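Local coordinates for conjugal transfer protein-like C-terminal domain-containing protein (Enterococcus faecalis, PDB 4EC6) that probably acts in plasmid conjugation as a membrane-associated transfer protein, its C-terminal NTF2-like domain resembling VirB8 proteins of type IV secretion, at residues 75-79 with 92-97. Residues are numbered along the deposited sequence; the frame is centred on the assembly and turned at random.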
ATOM      1  N   GLN A  75       8.830 -28.804   3.689  1.00 21.05           N
ATOM      2  CA  GLN A  75       9.755 -27.975   4.449  1.00 22.97           C
ATOM      3  C   GLN A  75      11.028 -27.503   3.691  1.00 23.81           C
ATOM      4  O   GLN A  75      11.443 -26.350   3.840  1.00 21.70           O
ATOM      5  CB  GLN A  75      10.089 -28.678   5.769  1.00 23.48           C
ATOM      6  CG  GLN A  75      11.418 -28.305   6.412  1.00 24.26           C
ATOM      7  CD  GLN A  75      11.601 -28.894   7.803  1.00 25.96           C
ATOM      8  OE1 GLN A  75      10.633 -29.202   8.496  1.00 28.51           O
ATOM      9  NE2 GLN A  75      12.853 -29.040   8.228  1.00 26.56           N
ATOM     10  N   GLU A  76      11.640 -28.373   2.886  1.00 26.00           N
ATOM     11  CA  GLU A  76      12.805 -27.938   2.106  1.00 27.68           C
ATOM     12  C   GLU A  76      12.440 -26.860   1.080  1.00 25.92           C
ATOM     13  O   GLU A  76      13.156 -25.890   0.920  1.00 28.15           O
ATOM     14  CB  GLU A  76      13.574 -29.109   1.463  1.00 30.13           C
ATOM     15  CG  GLU A  76      14.174 -30.101   2.477  1.00 35.47           C
ATOM     16  CD  GLU A  76      15.301 -29.519   3.352  1.00 37.69           C
ATOM     17  OE1 GLU A  76      16.193 -28.818   2.826  1.00 37.05           O
ATOM     18  OE2 GLU A  76      15.314 -29.777   4.577  1.00 42.45           O
ATOM     19  N   ASN A  77      11.326 -27.013   0.397  1.00 25.76           N
ATOM     20  CA  ASN A  77      10.936 -26.004  -0.577  1.00 26.39           C
ATOM     21  C   ASN A  77      10.499 -24.669   0.087  1.00 23.55           C
ATOM     22  O   ASN A  77      10.743 -23.605  -0.459  1.00 21.98           O
ATOM     23  CB  ASN A  77       9.864 -26.564  -1.525  1.00 30.45           C
ATOM     24  CG  ASN A  77      10.307 -27.859  -2.206  1.00 32.97           C
ATOM     25  OD1 ASN A  77      11.476 -28.199  -2.160  1.00 38.75           O
ATOM     26  ND2 ASN A  77       9.372 -28.589  -2.822  1.00 34.04           N
ATOM     27  N   TYR A  78       9.884 -24.747   1.271  1.00 20.14           N
ATOM     28  CA  TYR A  78       9.387 -23.577   1.955  1.00 18.26           C
ATOM     29  C   TYR A  78      10.626 -22.744   2.362  1.00 18.44           C
ATOM     30  O   TYR A  78      10.725 -21.519   2.092  1.00 17.06           O
ATOM     31  CB  TYR A  78       8.507 -23.970   3.162  1.00 16.98           C
ATOM     32  CG  TYR A  78       8.265 -22.811   4.102  1.00 16.02           C
ATOM     33  CD1 TYR A  78       7.264 -21.884   3.853  1.00 15.03           C
ATOM     34  CD2 TYR A  78       9.098 -22.604   5.227  1.00 15.75           C
ATOM     35  CE1 TYR A  78       7.077 -20.795   4.695  1.00 14.48           C
ATOM     36  CE2 TYR A  78       8.909 -21.515   6.074  1.00 14.46           C
ATOM     37  CZ  TYR A  78       7.897 -20.619   5.797  1.00 14.26           C
ATOM     38  OH  TYR A  78       7.715 -19.548   6.628  1.00 13.52           O
ATOM     39  N   GLN A  79      11.594 -23.437   2.927  1.00 16.81           N
ATOM     40  CA  GLN A  79      12.858 -22.828   3.198  1.00 17.29           C
ATOM     41  C   GLN A  79      13.604 -22.313   1.996  1.00 17.82           C
ATOM     42  O   GLN A  79      14.150 -21.223   2.044  1.00 17.29           O
ATOM     43  CB  GLN A  79      13.693 -23.740   4.010  1.00 17.61           C
ATOM     44  CG  GLN A  79      13.046 -24.007   5.344  1.00 18.48           C
ATOM     45  CD  GLN A  79      13.828 -25.028   6.064  1.00 19.21           C
ATOM     46  OE1 GLN A  79      14.918 -25.315   5.605  1.00 23.08           O
ATOM     47  NE2 GLN A  79      13.329 -25.562   7.192  1.00 16.63           N
ATOM     48  N   ILE A  92      17.444 -21.171   9.751  1.00 16.92           N
ATOM     49  CA  ILE A  92      16.098 -21.353   9.191  1.00 17.20           C
ATOM     50  C   ILE A  92      15.800 -22.825   8.990  1.00 17.04           C
ATOM     51  O   ILE A  92      14.770 -23.185   8.420  1.00 16.85           O
ATOM     52  CB  ILE A  92      15.813 -20.595   7.852  1.00 16.22           C
ATOM     53  CG1 ILE A  92      16.721 -21.101   6.738  1.00 16.10           C
ATOM     54  CG2 ILE A  92      15.931 -19.088   8.017  1.00 15.71           C
ATOM     55  CD1 ILE A  92      16.225 -20.749   5.345  1.00 17.21           C
ATOM     56  N   SER A  93      16.691 -23.683   9.464  1.00 17.65           N
ATOM     57  CA  SER A  93      16.510 -25.156   9.296  1.00 18.59           C
ATOM     58  C   SER A  93      15.185 -25.721   9.887  1.00 19.06           C
ATOM     59  O   SER A  93      14.649 -26.702   9.378  1.00 18.67           O
ATOM     60  CB  SER A  93      17.694 -25.900   9.899  1.00 18.05           C
ATOM     61  OG  SER A  93      17.691 -25.709  11.319  1.00 18.67           O
ATOM     62  N   ASP A  94      14.659 -25.096  10.941  1.00 20.22           N
ATOM     63  CA  ASP A  94      13.355 -25.513  11.523  1.00 23.55           C
ATOM     64  C   ASP A  94      12.079 -24.688  11.131  1.00 23.17           C
ATOM     65  O   ASP A  94      11.015 -24.939  11.662  1.00 25.54           O
ATOM     66  CB  ASP A  94      13.456 -25.693  13.059  1.00 26.27           C
ATOM     67  CG  ASP A  94      14.548 -26.725  13.458  1.00 37.14           C
ATOM     68  OD1 ASP A  94      15.363 -26.441  14.373  1.00 41.75           O
ATOM     69  OD2 ASP A  94      14.629 -27.831  12.841  1.00 39.59           O
ATOM     70  N   TRP A  95      12.170 -23.728  10.213  1.00 20.73           N
ATOM     71  CA  TRP A  95      10.998 -22.942   9.855  1.00 18.78           C
ATOM     72  C   TRP A  95      10.133 -23.808   9.006  1.00 19.03           C
ATOM     73  O   TRP A  95      10.622 -24.380   8.065  1.00 19.24           O
ATOM     74  CB  TRP A  95      11.392 -21.693   9.085  1.00 15.48           C
ATOM     75  CG  TRP A  95      12.163 -20.666   9.895  1.00 14.71           C
ATOM     76  CD1 TRP A  95      12.771 -20.831  11.137  1.00 14.17           C
ATOM     77  CD2 TRP A  95      12.476 -19.297   9.520  1.00 13.26           C
ATOM     78  NE1 TRP A  95      13.366 -19.689  11.530  1.00 12.92           N
ATOM     79  CE2 TRP A  95      13.235 -18.740  10.612  1.00 12.80           C
ATOM     80  CE3 TRP A  95      12.207 -18.500   8.413  1.00 13.35           C
ATOM     81  CZ2 TRP A  95      13.708 -17.448  10.589  1.00 12.81           C
ATOM     82  CZ3 TRP A  95      12.688 -17.188   8.407  1.00 12.46           C
ATOM     83  CH2 TRP A  95      13.424 -16.685   9.466  1.00 12.61           C
ATOM     84  N   LYS A  96       8.851 -23.904   9.326  1.00 19.80           N
ATOM     85  CA  LYS A  96       7.887 -24.583   8.464  1.00 21.25           C
ATOM     86  C   LYS A  96       6.756 -23.638   8.080  1.00 20.22           C
ATOM     87  O   LYS A  96       6.558 -22.589   8.713  1.00 18.03           O
ATOM     88  CB  LYS A  96       7.288 -25.796   9.181  1.00 24.84           C
ATOM     89  CG  LYS A  96       8.263 -26.916   9.477  1.00 30.40           C
ATOM     90  CD  LYS A  96       7.786 -27.720  10.683  1.00 36.92           C
ATOM     91  CE  LYS A  96       8.978 -28.352  11.420  1.00 45.12           C
ATOM     92  NZ  LYS A  96       8.692 -28.776  12.832  1.00 47.45           N
ATOM     93  N   ALA A  97       5.989 -24.030   7.060  1.00 20.12           N
ATOM     94  CA  ALA A  97       4.781 -23.308   6.690  1.00 19.66           C
ATOM     95  C   ALA A  97       3.978 -23.180   7.962  1.00 19.95           C
ATOM     96  O   ALA A  97       3.944 -24.105   8.757  1.00 21.61           O
ATOM     97  CB  ALA A  97       4.006 -24.061   5.628  1.00 19.62           C
TER
HETATM   98  O   HOH W   1      13.939 -30.176  10.719  1.00 25.97           O
HETATM   99  O   HOH W   2       8.247 -20.564   9.259  1.00 12.34           O
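Tyr78 lays one face of its ring over the peptide that joins Lys96 to Ala97. Ala97 N sits 3.7 Å above the ring plane, over the centre, while Lys96 C lies nearer the rim, 3.6 Å from Tyr78 CE2. With CG anti to the backbone N (chi1 165°), the ring leaves the helix toward this peptide, and Trp95 CB meets its edge in the ring plane at 3.9 Å from Tyr78 CE2. The phenol oxygen is tied twice: it bonds to Tyr68 O, and a water that donates to both Tyr78 OH and Lys96 O links the tyrosine to the same backbone it covers.

The next residue, Gln79, reaches with an extended side chain into the type I turn from Ile92 to Trp95, which is itself closed by Trp95 N bonding to Ile92 O. The amide nitrogen is the donor: Gln79 NE2 gives a nearly straight bond (170°) to Trp95 O at 3.1 Å, with the acceptor almost in the amide plane, and a weak, bent one to Ser93 O at 2.8 Å. The straight bond, with the weak one beside it, helps hold the amide's rotation, while Gln79 CB rests against Ile92 CD1. Gln75 flanks this grip beside the exposed Lys96 and Asp94. Gln75 OE1 packs 3.4 Å from Lys96 CG as the two chains cross, and a water bridges Gln75 NE2 to Asp94 OD2.

Within the turn, Ile92 CG2 covers one face of the Trp95 indole, 3.5 Å above its centre. Both side chains touch Leu82, and the indole continues onto Gln152 and Pro153 of strand 147-157. The contact therefore fastens helix 75-82 to the loop leading into strand 101-112, with Trp95 joining this pair to the antiparallel sheet of the NTF2-like domain.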